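Local atomic coordinates of putative efflux transporter (PDB entry 4L8J), a protein that probably serves as the periplasmic membrane-fusion (adaptor) subunit of an HlyD-family efflux pump, helping to carry substrates out of the cell. Residues Y273-I276 with K281-R284. Residues are numbered along the deposited sequence; the frame is centred on the assembly and turned at random.
Sequences YVWI and KVNR
The carbonyl oxygen of I276 has three partners near the turn of the beta hairpin formed by strands 271-278 and 281-289. N283 N donates to I276 O at 3.1 Å, in the carbonyl plane, a water lies 2.7 Å from the same oxygen, and V282 CA adds a weaker CA-H...O contact. The water also reaches N283 OD1, bridging the asparagine amide to the backbone of the facing strand, while ND2 of that amide bonds E320 of the second subunit. I276 N returns a bond to N283 O at 2.9 Å, which closes the antiparallel hydrogen-bonded pair.

W275 and R284, the adjoining non-hydrogen-bonded pair, show how a large ring can lean across a hairpin. The indole brings its six-membered ring over to the opposite strand, where W275 CZ3 comes within 3.4 Å of R284 N; R284 CG lies over one face, toward the rim, and V282 CG2 meets W275 CE3 obliquely from the other side of the ring plane. Its NE1 is bonded to V315 O of the second subunit, which ties this side of the hairpin to that chain.

Beyond the indole, the R284 side chain runs on to Y273 with CG anti to the backbone N (chi1 -155°), then bends at chi3, laying its guanidinium flat on Y273 in a cation-pi stack with planes 3° apart. D266 holds NH1 by a salt bridge, and R284 CZ sits 3.6 Å from Y273 CE1.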
ATOM      1  N   TYR A 273     -12.559 -17.540   8.162  1.00 30.51           N
ATOM      2  CA  TYR A 273     -14.010 -17.488   8.036  1.00 30.09           C
ATOM      3  C   TYR A 273     -14.583 -16.166   8.473  1.00 31.09           C
ATOM      4  O   TYR A 273     -13.938 -15.401   9.187  1.00 29.44           O
ATOM      5  CB  TYR A 273     -14.655 -18.603   8.918  1.00 30.95           C
ATOM      6  CG  TYR A 273     -14.128 -19.992   8.641  1.00 33.92           C
ATOM      7  CD1 TYR A 273     -14.706 -20.798   7.662  1.00 35.26           C
ATOM      8  CD2 TYR A 273     -13.026 -20.492   9.333  1.00 35.38           C
ATOM      9  CE1 TYR A 273     -14.195 -22.063   7.372  1.00 34.41           C
ATOM     10  CE2 TYR A 273     -12.505 -21.752   9.048  1.00 36.88           C
ATOM     11  CZ  TYR A 273     -13.111 -22.547   8.088  1.00 43.34           C
ATOM     12  OH  TYR A 273     -12.599 -23.796   7.822  1.00 44.76           O
ATOM     13  N   VAL A 274     -15.853 -15.956   8.095  1.00 28.11           N
ATOM     14  CA  VAL A 274     -16.745 -14.893   8.550  1.00 28.42           C
ATOM     15  C   VAL A 274     -18.107 -15.527   8.884  1.00 30.92           C
ATOM     16  O   VAL A 274     -18.413 -16.630   8.410  1.00 29.55           O
ATOM     17  CB  VAL A 274     -16.943 -13.710   7.542  1.00 31.32           C
ATOM     18  CG1 VAL A 274     -15.645 -12.948   7.281  1.00 29.87           C
ATOM     19  CG2 VAL A 274     -17.610 -14.184   6.248  1.00 31.29           C
ATOM     20  N   TRP A 275     -18.948 -14.779   9.598  1.00 29.35           N
ATOM     21  CA  TRP A 275     -20.350 -15.145   9.816  1.00 29.02           C
ATOM     22  C   TRP A 275     -21.164 -14.309   8.860  1.00 31.10           C
ATOM     23  O   TRP A 275     -21.123 -13.083   8.959  1.00 27.50           O
ATOM     24  CB  TRP A 275     -20.814 -14.885  11.266  1.00 28.03           C
ATOM     25  CG  TRP A 275     -20.250 -15.781  12.323  1.00 29.84           C
ATOM     26  CD1 TRP A 275     -19.460 -15.412  13.376  1.00 32.77           C
ATOM     27  CD2 TRP A 275     -20.495 -17.188  12.474  1.00 29.68           C
ATOM     28  NE1 TRP A 275     -19.194 -16.502  14.174  1.00 32.39           N
ATOM     29  CE2 TRP A 275     -19.806 -17.609  13.635  1.00 34.04           C
ATOM     30  CE3 TRP A 275     -21.264 -18.128  11.758  1.00 30.58           C
ATOM     31  CZ2 TRP A 275     -19.845 -18.940  14.088  1.00 32.99           C
ATOM     32  CZ3 TRP A 275     -21.302 -19.439  12.205  1.00 32.35           C
ATOM     33  CH2 TRP A 275     -20.569 -19.842  13.338  1.00 32.95           C
ATOM     34  N   ILE A 276     -21.859 -14.946   7.922  1.00 30.60           N
ATOM     35  CA  ILE A 276     -22.779 -14.294   7.001  1.00 29.67           C
ATOM     36  C   ILE A 276     -24.154 -14.210   7.693  1.00 36.07           C
ATOM     37  O   ILE A 276     -24.642 -15.216   8.205  1.00 35.16           O
ATOM     38  CB  ILE A 276     -22.853 -15.049   5.625  1.00 32.80           C
ATOM     39  CG1 ILE A 276     -21.572 -14.823   4.780  1.00 32.52           C
ATOM     40  CG2 ILE A 276     -24.140 -14.643   4.781  1.00 32.86           C
ATOM     41  CD1 ILE A 276     -21.433 -13.414   4.218  1.00 33.57           C
ATOM     42  N   LYS A 281     -30.169 -14.799  10.902  1.00 33.17           N
ATOM     43  CA  LYS A 281     -29.450 -16.013  11.333  1.00 33.09           C
ATOM     44  C   LYS A 281     -28.020 -15.980  10.760  1.00 35.24           C
ATOM     45  O   LYS A 281     -27.791 -15.387   9.701  1.00 34.19           O
ATOM     46  CB  LYS A 281     -30.135 -17.318  10.905  1.00 37.49           C
ATOM     47  CG  LYS A 281     -31.524 -17.598  11.485  1.00 50.99           C
ATOM     48  CD  LYS A 281     -32.287 -18.611  10.606  1.00 64.07           C
ATOM     49  CE  LYS A 281     -31.706 -20.023  10.622  1.00 84.95           C
ATOM     50  NZ  LYS A 281     -32.161 -20.849   9.465  1.00 93.35           N
ATOM     51  N   VAL A 282     -27.075 -16.617  11.444  1.00 30.88           N
ATOM     52  CA  VAL A 282     -25.693 -16.645  10.969  1.00 30.68           C
ATOM     53  C   VAL A 282     -25.322 -18.018  10.432  1.00 36.47           C
ATOM     54  O   VAL A 282     -25.827 -19.029  10.907  1.00 35.68           O
ATOM     55  CB  VAL A 282     -24.653 -16.159  12.001  1.00 32.24           C
ATOM     56  CG1 VAL A 282     -24.847 -14.676  12.306  1.00 30.28           C
ATOM     57  CG2 VAL A 282     -24.667 -17.009  13.275  1.00 33.08           C
ATOM     58  N   ASN A 283     -24.456 -18.025   9.409  1.00 34.61           N
ATOM     59  CA  ASN A 283     -23.886 -19.211   8.761  1.00 34.87           C
ATOM     60  C   ASN A 283     -22.439 -18.924   8.434  1.00 37.69           C
ATOM     61  O   ASN A 283     -22.122 -17.868   7.866  1.00 34.96           O
ATOM     62  CB  ASN A 283     -24.661 -19.608   7.504  1.00 34.83           C
ATOM     63  CG  ASN A 283     -26.066 -20.075   7.808  1.00 49.14           C
ATOM     64  OD1 ASN A 283     -27.028 -19.308   7.731  1.00 44.53           O
ATOM     65  ND2 ASN A 283     -26.204 -21.327   8.213  1.00 37.84           N
ATOM     66  N   ARG A 284     -21.561 -19.866   8.797  1.00 35.14           N
ATOM     67  CA  ARG A 284     -20.129 -19.711   8.581  1.00 34.67           C
ATOM     68  C   ARG A 284     -19.782 -19.759   7.081  1.00 37.18           C
ATOM     69  O   ARG A 284     -20.340 -20.554   6.328  1.00 36.40           O
ATOM     70  CB  ARG A 284     -19.334 -20.754   9.359  1.00 32.00           C
ATOM     71  CG  ARG A 284     -17.905 -20.295   9.671  1.00 37.21           C
ATOM     72  CD  ARG A 284     -17.111 -21.357  10.407  1.00 43.29           C
ATOM     73  NE  ARG A 284     -17.064 -22.622   9.660  1.00 47.89           N
ATOM     74  CZ  ARG A 284     -16.206 -23.604   9.912  1.00 58.07           C
ATOM     75  NH1 ARG A 284     -15.299 -23.471  10.872  1.00 42.51           N
ATOM     76  NH2 ARG A 284     -16.232 -24.716   9.189  1.00 45.81           N
TER
HETATM   77  O   HOH W   1     -26.398 -16.798   6.842  1.00 40.15           O